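Local coordinates for protein sulfoquinovosidase (Escherichia coli, PDB 5AEG) that hydrolyses sulfoquinovosyl diacylglycerides and simple sulfoquinovosides to release sulfoquinovose, as a glycoside hydrolase of family 31, at residues A[518-530]-A[651-663]. Numbering follows the deposited sequence.
Sequences KELLLRWCDFSAF and VNAPIGKPPVFYR
Arg-523 and Asp-526, one turn apart on helix 518-528, make the polar bonds to the loop 653-659. Arg-523 reaches Ala-653 O end-on with two nitrogens, NH1 at 2.8 Å and NH2 at 2.9 Å. The oxygen lies in the guanidinium plane, between the two terminal nitrogens. The NH2 bond runs nearly in line with the carbonyl, while NH1 comes from above the carbonyl plane. Asp-526 OD2 accepts Gly-656 N at 2.8 Å on its syn side, in a nearly straight bond (167°). This N-H belongs to the type II turn from Pro-654 to Lys-657, so the carboxylate holds the turn against the helix.

Packing contacts flank these bonds. Ile-655 CG1 lies over one face of the Arg-523 guanidinium, towards its rim. Ile-655 has CG1 beside the backbone N (chi1 -74°), which turns the CG2 methyl to Leu-522 CB, 3.7 Å away; its CD1 meets Glu-519 CG. Val-660 CG2 sits over the centre of the Phe-530 ring, 3.8 Å from the centroid, a CH-pi contact. Pro-658 CG touches both Phe-530 CE2 and Asp-526 CB.

The contact is buried domain packing away from the active site and the calcium site. It joins a helix of the TIM-barrel domain to the C-terminal beta domain, where the loop connects strands 647-652 and 660-663. Helix 552-567 touches both segments: Met-561 meets Asp-526, Val-564 meets Phe-530 and His-557 meets Ile-655. Arg-560 NE of that helix makes a hydrogen bond to Gly-656 O.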
ATOM      1  N   LYS A 518       5.411   2.591 -26.113  1.00 20.92           N
ATOM      2  CA  LYS A 518       3.997   2.702 -26.409  1.00 20.85           C
ATOM      3  C   LYS A 518       3.233   1.453 -26.012  1.00 17.17           C
ATOM      4  O   LYS A 518       2.154   1.582 -25.426  1.00 21.86           O
ATOM      5  CB  LYS A 518       3.816   2.918 -27.909  1.00 20.30           C
ATOM      6  CG  LYS A 518       2.375   3.068 -28.384  1.00 22.90           C
ATOM      7  CD  LYS A 518       2.442   3.563 -29.843  1.00 27.28           C
ATOM      8  CE  LYS A 518       1.136   3.294 -30.583  1.00 33.91           C
ATOM      9  NZ  LYS A 518       1.288   3.769 -32.042  1.00 33.44           N
ATOM     10  N   GLU A 519       3.748   0.290 -26.338  1.00 18.90           N
ATOM     11  CA  GLU A 519       3.082  -0.949 -26.021  1.00 20.36           C
ATOM     12  C   GLU A 519       2.843  -1.064 -24.498  1.00 19.32           C
ATOM     13  O   GLU A 519       1.748  -1.434 -24.085  1.00 19.08           O
ATOM     14  CB  GLU A 519       3.862  -2.150 -26.515  1.00 21.90           C
ATOM     15  CG  GLU A 519       3.179  -3.480 -26.302  1.00 22.26           C
ATOM     16  CD  GLU A 519       4.060  -4.659 -26.532  1.00 24.61           C
ATOM     17  OE1 GLU A 519       5.151  -4.470 -27.006  1.00 26.54           O
ATOM     18  OE2 GLU A 519       3.629  -5.816 -26.294  1.00 26.77           O
ATOM     19  N   LEU A 520       3.854  -0.746 -23.679  1.00 17.81           N
ATOM     20  CA  LEU A 520       3.675  -0.782 -22.179  1.00 17.71           C
ATOM     21  C   LEU A 520       2.610   0.206 -21.720  1.00 18.27           C
ATOM     22  O   LEU A 520       1.744  -0.148 -20.920  1.00 16.80           O
ATOM     23  CB  LEU A 520       5.024  -0.599 -21.476  1.00 18.22           C
ATOM     24  CG  LEU A 520       4.943  -0.716 -19.948  1.00 18.60           C
ATOM     25  CD1 LEU A 520       4.470  -2.133 -19.583  1.00 19.35           C
ATOM     26  CD2 LEU A 520       6.350  -0.445 -19.361  1.00 19.87           C
ATOM     27  N   LEU A 521       2.623   1.448 -22.233  1.00 16.43           N
ATOM     28  CA  LEU A 521       1.649   2.397 -21.874  1.00 17.32           C
ATOM     29  C   LEU A 521       0.233   1.888 -22.174  1.00 19.14           C
ATOM     30  O   LEU A 521      -0.651   2.036 -21.368  1.00 18.09           O
ATOM     31  CB  LEU A 521       1.847   3.739 -22.612  1.00 18.20           C
ATOM     32  CG  LEU A 521       0.965   4.883 -22.185  1.00 18.08           C
ATOM     33  CD1 LEU A 521       1.249   5.294 -20.711  1.00 18.81           C
ATOM     34  CD2 LEU A 521       1.199   6.116 -23.058  1.00 20.38           C
ATOM     35  N   LEU A 522       0.016   1.357 -23.364  1.00 18.19           N
ATOM     36  CA  LEU A 522      -1.309   0.919 -23.800  1.00 17.63           C
ATOM     37  C   LEU A 522      -1.790  -0.311 -23.052  1.00 17.32           C
ATOM     38  O   LEU A 522      -2.954  -0.348 -22.643  1.00 18.64           O
ATOM     39  CB  LEU A 522      -1.339   0.676 -25.329  1.00 19.90           C
ATOM     40  CG  LEU A 522      -0.950   1.903 -26.179  1.00 20.18           C
ATOM     41  CD1 LEU A 522      -1.374   1.690 -27.618  1.00 23.32           C
ATOM     42  CD2 LEU A 522      -1.463   3.221 -25.726  1.00 21.06           C
ATOM     43  N   ARG A 523      -0.916  -1.270 -22.808  1.00 17.60           N
ATOM     44  CA  ARG A 523      -1.285  -2.409 -21.968  1.00 17.87           C
ATOM     45  C   ARG A 523      -1.610  -1.973 -20.504  1.00 17.14           C
ATOM     46  O   ARG A 523      -2.493  -2.532 -19.861  1.00 16.75           O
ATOM     47  CB  ARG A 523      -0.164  -3.396 -21.949  1.00 20.25           C
ATOM     48  CG  ARG A 523      -0.078  -4.236 -23.174  1.00 21.76           C
ATOM     49  CD  ARG A 523      -1.221  -5.176 -23.356  1.00 23.36           C
ATOM     50  NE  ARG A 523      -0.828  -6.202 -24.349  1.00 21.67           N
ATOM     51  CZ  ARG A 523      -1.677  -7.012 -24.992  1.00 24.44           C
ATOM     52  NH1 ARG A 523      -2.956  -6.933 -24.743  1.00 22.17           N
ATOM     53  NH2 ARG A 523      -1.215  -7.908 -25.876  1.00 23.19           N
ATOM     54  N   TRP A 524      -0.885  -0.963 -19.985  1.00 16.85           N
ATOM     55  CA  TRP A 524      -1.142  -0.497 -18.658  1.00 16.82           C
ATOM     56  C   TRP A 524      -2.452   0.251 -18.590  1.00 18.28           C
ATOM     57  O   TRP A 524      -3.202   0.146 -17.610  1.00 17.97           O
ATOM     58  CB  TRP A 524       0.010   0.382 -18.121  1.00 16.95           C
ATOM     59  CG  TRP A 524       0.281   0.246 -16.679  1.00 17.19           C
ATOM     60  CD1 TRP A 524      -0.556   0.441 -15.645  1.00 17.16           C
ATOM     61  CD2 TRP A 524       1.554   0.001 -16.117  1.00 16.72           C
ATOM     62  NE1 TRP A 524       0.098   0.298 -14.437  1.00 18.41           N
ATOM     63  CE2 TRP A 524       1.397   0.014 -14.684  1.00 18.86           C
ATOM     64  CE3 TRP A 524       2.792  -0.223 -16.670  1.00 17.16           C
ATOM     65  CZ2 TRP A 524       2.435  -0.205 -13.815  1.00 18.03           C
ATOM     66  CZ3 TRP A 524       3.874  -0.484 -15.786  1.00 17.28           C
ATOM     67  CH2 TRP A 524       3.664  -0.476 -14.379  1.00 17.42           C
ATOM     68  N   CYS A 525      -2.767   0.994 -19.670  1.00 17.25           N
ATOM     69  CA  CYS A 525      -4.042   1.663 -19.760  1.00 17.82           C
ATOM     70  C   CYS A 525      -5.164   0.614 -19.726  1.00 19.24           C
ATOM     71  O   CYS A 525      -6.190   0.838 -19.111  1.00 19.10           O
ATOM     72  CB  CYS A 525      -4.120   2.513 -21.054  1.00 18.67           C
ATOM     73  SG  CYS A 525      -5.604   3.547 -21.083  1.00 22.87           S
ATOM     74  N   ASP A 526      -4.989  -0.501 -20.437  1.00 18.53           N
ATOM     75  CA  ASP A 526      -6.021  -1.575 -20.430  1.00 19.14           C
ATOM     76  C   ASP A 526      -6.284  -2.121 -18.998  1.00 21.75           C
ATOM     77  O   ASP A 526      -7.401  -2.526 -18.653  1.00 23.17           O
ATOM     78  CB  ASP A 526      -5.590  -2.715 -21.304  1.00 18.79           C
ATOM     79  CG  ASP A 526      -5.722  -2.455 -22.818  1.00 23.68           C
ATOM     80  OD1 ASP A 526      -6.187  -1.338 -23.192  1.00 23.50           O
ATOM     81  OD2 ASP A 526      -5.267  -3.407 -23.558  1.00 22.69           O
ATOM     82  N   PHE A 527      -5.213  -2.229 -18.218  1.00 19.36           N
ATOM     83  CA  PHE A 527      -5.298  -2.715 -16.847  1.00 19.01           C
ATOM     84  C   PHE A 527      -6.036  -1.704 -15.976  1.00 17.95           C
ATOM     85  O   PHE A 527      -7.053  -2.026 -15.324  1.00 18.19           O
ATOM     86  CB  PHE A 527      -3.847  -2.988 -16.373  1.00 18.20           C
ATOM     87  CG  PHE A 527      -3.673  -3.250 -14.876  1.00 18.94           C
ATOM     88  CD1 PHE A 527      -4.621  -3.836 -14.079  1.00 17.54           C
ATOM     89  CD2 PHE A 527      -2.447  -2.900 -14.298  1.00 18.68           C
ATOM     90  CE1 PHE A 527      -4.345  -4.073 -12.733  1.00 18.21           C
ATOM     91  CE2 PHE A 527      -2.142  -3.249 -12.995  1.00 19.45           C
ATOM     92  CZ  PHE A 527      -3.088  -3.804 -12.193  1.00 17.48           C
ATOM     93  N   SER A 528      -5.567  -0.442 -15.987  1.00 18.16           N
ATOM     94  CA  SER A 528      -6.114   0.569 -15.153  1.00 17.46           C
ATOM     95  C   SER A 528      -7.603   0.916 -15.370  1.00 18.73           C
ATOM     96  O   SER A 528      -8.299   1.318 -14.420  1.00 18.88           O
ATOM     97  CB  SER A 528      -5.232   1.859 -15.156  1.00 18.28           C
ATOM     98  OG  SER A 528      -3.949   1.573 -14.595  1.00 18.45           O
ATOM     99  N   ALA A 529      -8.098   0.713 -16.567  1.00 16.53           N
ATOM    100  CA  ALA A 529      -9.523   0.891 -16.854  1.00 18.39           C
ATOM    101  C   ALA A 529     -10.402  -0.116 -16.100  1.00 19.70           C
ATOM    102  O   ALA A 529     -11.606   0.112 -16.000  1.00 20.32           O
ATOM    103  CB  ALA A 529      -9.755   0.714 -18.359  1.00 18.84           C
ATOM    104  N   PHE A 530      -9.798  -1.193 -15.583  1.00 20.09           N
ATOM    105  CA  PHE A 530     -10.443  -2.165 -14.671  1.00 19.93           C
ATOM    106  C   PHE A 530     -10.020  -2.103 -13.221  1.00 17.46           C
ATOM    107  O   PHE A 530      -9.780  -3.130 -12.578  1.00 17.37           O
ATOM    108  CB  PHE A 530     -10.329  -3.558 -15.313  1.00 19.64           C
ATOM    109  CG  PHE A 530     -11.144  -3.640 -16.587  1.00 18.61           C
ATOM    110  CD1 PHE A 530     -12.493  -3.995 -16.532  1.00 21.36           C
ATOM    111  CD2 PHE A 530     -10.605  -3.318 -17.795  1.00 20.48           C
ATOM    112  CE1 PHE A 530     -13.277  -4.096 -17.665  1.00 19.50           C
ATOM    113  CE2 PHE A 530     -11.391  -3.368 -18.949  1.00 21.57           C
ATOM    114  CZ  PHE A 530     -12.726  -3.807 -18.890  1.00 19.49           C
ATOM    115  N   VAL A 651      -7.031 -16.968 -24.337  1.00 23.22           N
ATOM    116  CA  VAL A 651      -7.849 -16.121 -25.233  1.00 24.79           C
ATOM    117  C   VAL A 651      -7.005 -15.159 -26.004  1.00 28.20           C
ATOM    118  O   VAL A 651      -5.939 -14.745 -25.542  1.00 24.97           O
ATOM    119  CB  VAL A 651      -8.931 -15.285 -24.484  1.00 29.17           C
ATOM    120  CG1 VAL A 651     -10.007 -16.179 -23.942  1.00 36.38           C
ATOM    121  CG2 VAL A 651      -8.328 -14.431 -23.317  1.00 26.04           C
ATOM    122  N   ASN A 652      -7.479 -14.774 -27.209  1.00 24.82           N
ATOM    123  CA  ASN A 652      -6.840 -13.688 -27.909  1.00 25.77           C
ATOM    124  C   ASN A 652      -6.930 -12.400 -27.091  1.00 23.86           C
ATOM    125  O   ASN A 652      -7.944 -12.087 -26.466  1.00 22.85           O
ATOM    126  CB  ASN A 652      -7.505 -13.462 -29.263  1.00 30.84           C
ATOM    127  CG  ASN A 652      -7.042 -14.484 -30.284  1.00 44.50           C
ATOM    128  OD1 ASN A 652      -6.024 -15.228 -30.114  1.00 44.51           O
ATOM    129  ND2 ASN A 652      -7.767 -14.526 -31.377  1.00 49.78           N
ATOM    130  N   ALA A 653      -5.833 -11.670 -27.099  1.00 24.78           N
ATOM    131  CA  ALA A 653      -5.700 -10.523 -26.229  1.00 23.13           C
ATOM    132  C   ALA A 653      -4.940  -9.380 -26.929  1.00 23.58           C
ATOM    133  O   ALA A 653      -3.801  -8.983 -26.494  1.00 24.01           O
ATOM    134  CB  ALA A 653      -4.993 -10.950 -24.912  1.00 24.90           C
ATOM    135  N   PRO A 654      -5.500  -8.876 -28.026  1.00 24.91           N
ATOM    136  CA  PRO A 654      -4.801  -7.699 -28.573  1.00 25.74           C
ATOM    137  C   PRO A 654      -4.959  -6.496 -27.625  1.00 24.07           C
ATOM    138  O   PRO A 654      -5.895  -6.468 -26.775  1.00 23.66           O
ATOM    139  CB  PRO A 654      -5.529  -7.457 -29.902  1.00 26.83           C
ATOM    140  CG  PRO A 654      -6.913  -7.971 -29.671  1.00 28.35           C
ATOM    141  CD  PRO A 654      -6.781  -9.154 -28.737  1.00 26.50           C
ATOM    142  N   ILE A 655      -4.115  -5.476 -27.821  1.00 26.01           N
ATOM    143  CA  ILE A 655      -4.228  -4.234 -27.048  1.00 24.71           C
ATOM    144  C   ILE A 655      -5.611  -3.651 -27.242  1.00 25.57           C
ATOM    145  O   ILE A 655      -6.163  -3.626 -28.360  1.00 23.03           O
ATOM    146  CB  ILE A 655      -3.103  -3.263 -27.474  1.00 28.67           C
ATOM    147  CG1 ILE A 655      -1.758  -3.750 -26.904  1.00 30.34           C
ATOM    148  CG2 ILE A 655      -3.392  -1.877 -27.015  1.00 28.15           C
ATOM    149  CD1 ILE A 655      -0.582  -3.238 -27.653  1.00 35.10           C
ATOM    150  N   GLY A 656      -6.243  -3.235 -26.177  1.00 20.28           N
ATOM    151  CA  GLY A 656      -7.608  -2.694 -26.185  1.00 22.87           C
ATOM    152  C   GLY A 656      -8.716  -3.765 -25.898  1.00 22.29           C
ATOM    153  O   GLY A 656      -9.889  -3.414 -25.681  1.00 25.09           O
ATOM    154  N   LYS A 657      -8.348  -5.038 -25.953  1.00 22.50           N
ATOM    155  CA  LYS A 657      -9.258  -6.181 -25.607  1.00 22.63           C
ATOM    156  C   LYS A 657      -8.594  -7.053 -24.525  1.00 21.84           C
ATOM    157  O   LYS A 657      -8.231  -8.201 -24.757  1.00 22.10           O
ATOM    158  CB  LYS A 657      -9.570  -6.968 -26.875  1.00 26.37           C
ATOM    159  CG  LYS A 657     -10.338  -6.121 -27.842  1.00 27.91           C
ATOM    160  CD  LYS A 657     -10.680  -6.810 -29.151  1.00 33.47           C
ATOM    161  CE  LYS A 657     -11.333  -5.768 -30.045  1.00 38.12           C
ATOM    162  NZ  LYS A 657     -11.922  -6.476 -31.193  1.00 43.35           N
ATOM    163  N   PRO A 658      -8.446  -6.479 -23.320  1.00 23.42           N
ATOM    164  CA  PRO A 658      -7.722  -7.170 -22.236  1.00 23.84           C
ATOM    165  C   PRO A 658      -8.529  -8.411 -21.793  1.00 21.57           C
ATOM    166  O   PRO A 658      -9.734  -8.499 -22.059  1.00 21.73           O
ATOM    167  CB  PRO A 658      -7.723  -6.189 -21.112  1.00 20.34           C
ATOM    168  CG  PRO A 658      -8.779  -5.176 -21.416  1.00 21.67           C
ATOM    169  CD  PRO A 658      -8.781  -5.129 -22.939  1.00 21.76           C
ATOM    170  N   PRO A 659      -7.878  -9.331 -21.110  1.00 22.69           N
ATOM    171  CA  PRO A 659      -8.612 -10.586 -20.746  1.00 21.48           C
ATOM    172  C   PRO A 659      -9.519 -10.342 -19.571  1.00 21.78           C
ATOM    173  O   PRO A 659      -9.026 -10.282 -18.406  1.00 21.89           O
ATOM    174  CB  PRO A 659      -7.492 -11.561 -20.428  1.00 21.50           C
ATOM    175  CG  PRO A 659      -6.252 -10.973 -21.053  1.00 23.03           C
ATOM    176  CD  PRO A 659      -6.438  -9.486 -20.860  1.00 24.10           C
ATOM    177  N   VAL A 660     -10.788 -10.021 -19.897  1.00 18.66           N
ATOM    178  CA  VAL A 660     -11.787  -9.592 -18.970  1.00 18.54           C
ATOM    179  C   VAL A 660     -13.024 -10.451 -19.241  1.00 20.97           C
ATOM    180  O   VAL A 660     -13.458 -10.545 -20.386  1.00 20.57           O
ATOM    181  CB  VAL A 660     -12.150  -8.090 -19.138  1.00 21.42           C
ATOM    182  CG1 VAL A 660     -13.336  -7.708 -18.278  1.00 22.11           C
ATOM    183  CG2 VAL A 660     -10.937  -7.167 -18.772  1.00 21.84           C
ATOM    184  N   PHE A 661     -13.580 -11.052 -18.194  1.00 18.97           N
ATOM    185  CA  PHE A 661     -14.754 -11.876 -18.331  1.00 20.79           C
ATOM    186  C   PHE A 661     -15.767 -11.447 -17.309  1.00 21.52           C
ATOM    187  O   PHE A 661     -15.406 -10.909 -16.254  1.00 21.71           O
ATOM    188  CB  PHE A 661     -14.373 -13.353 -18.105  1.00 21.77           C
ATOM    189  CG  PHE A 661     -13.309 -13.854 -18.970  1.00 20.79           C
ATOM    190  CD1 PHE A 661     -11.989 -13.501 -18.743  1.00 21.14           C
ATOM    191  CD2 PHE A 661     -13.603 -14.738 -20.009  1.00 23.49           C
ATOM    192  CE1 PHE A 661     -11.003 -13.981 -19.577  1.00 22.28           C
ATOM    193  CE2 PHE A 661     -12.630 -15.240 -20.797  1.00 20.43           C
ATOM    194  CZ  PHE A 661     -11.322 -14.845 -20.605  1.00 24.97           C
ATOM    195  N   TYR A 662     -17.033 -11.578 -17.601  1.00 19.63           N
ATOM    196  CA  TYR A 662     -18.052 -11.306 -16.641  1.00 19.70           C
ATOM    197  C   TYR A 662     -19.067 -12.465 -16.465  1.00 20.76           C
ATOM    198  O   TYR A 662     -19.211 -13.314 -17.353  1.00 21.73           O
ATOM    199  CB  TYR A 662     -18.783 -10.002 -16.921  1.00 21.64           C
ATOM    200  CG  TYR A 662     -19.708 -10.005 -18.175  1.00 23.03           C
ATOM    201  CD1 TYR A 662     -21.016 -10.454 -18.121  1.00 27.80           C
ATOM    202  CD2 TYR A 662     -19.222  -9.615 -19.395  1.00 23.88           C
ATOM    203  CE1 TYR A 662     -21.857 -10.468 -19.262  1.00 24.99           C
ATOM    204  CE2 TYR A 662     -20.044  -9.629 -20.568  1.00 26.30           C
ATOM    205  CZ  TYR A 662     -21.370 -10.003 -20.477  1.00 27.14           C
ATOM    206  OH  TYR A 662     -22.124 -10.003 -21.669  1.00 26.09           O
ATOM    207  N   ARG A 663     -19.715 -12.448 -15.316  1.00 24.11           N
ATOM    208  CA  ARG A 663     -20.650 -13.529 -14.911  1.00 24.98           C
ATOM    209  C   ARG A 663     -21.986 -13.268 -15.726  1.00 22.58           C
ATOM    210  O   ARG A 663     -22.628 -12.241 -15.581  1.00 25.08           O
ATOM    211  CB  ARG A 663     -20.942 -13.490 -13.399  1.00 26.00           C
ATOM    212  CG  ARG A 663     -19.760 -13.942 -12.532  1.00 28.54           C
ATOM    213  CD  ARG A 663     -20.092 -13.976 -11.060  1.00 32.03           C
ATOM    214  NE  ARG A 663     -21.185 -14.897 -10.813  1.00 35.24           N
ATOM    215  CZ  ARG A 663     -22.398 -14.573 -10.391  1.00 36.00           C
ATOM    216  NH1 ARG A 663     -22.777 -13.299 -10.172  1.00 34.16           N
ATOM    217  NH2 ARG A 663     -23.288 -15.586 -10.254  1.00 36.06           N
TER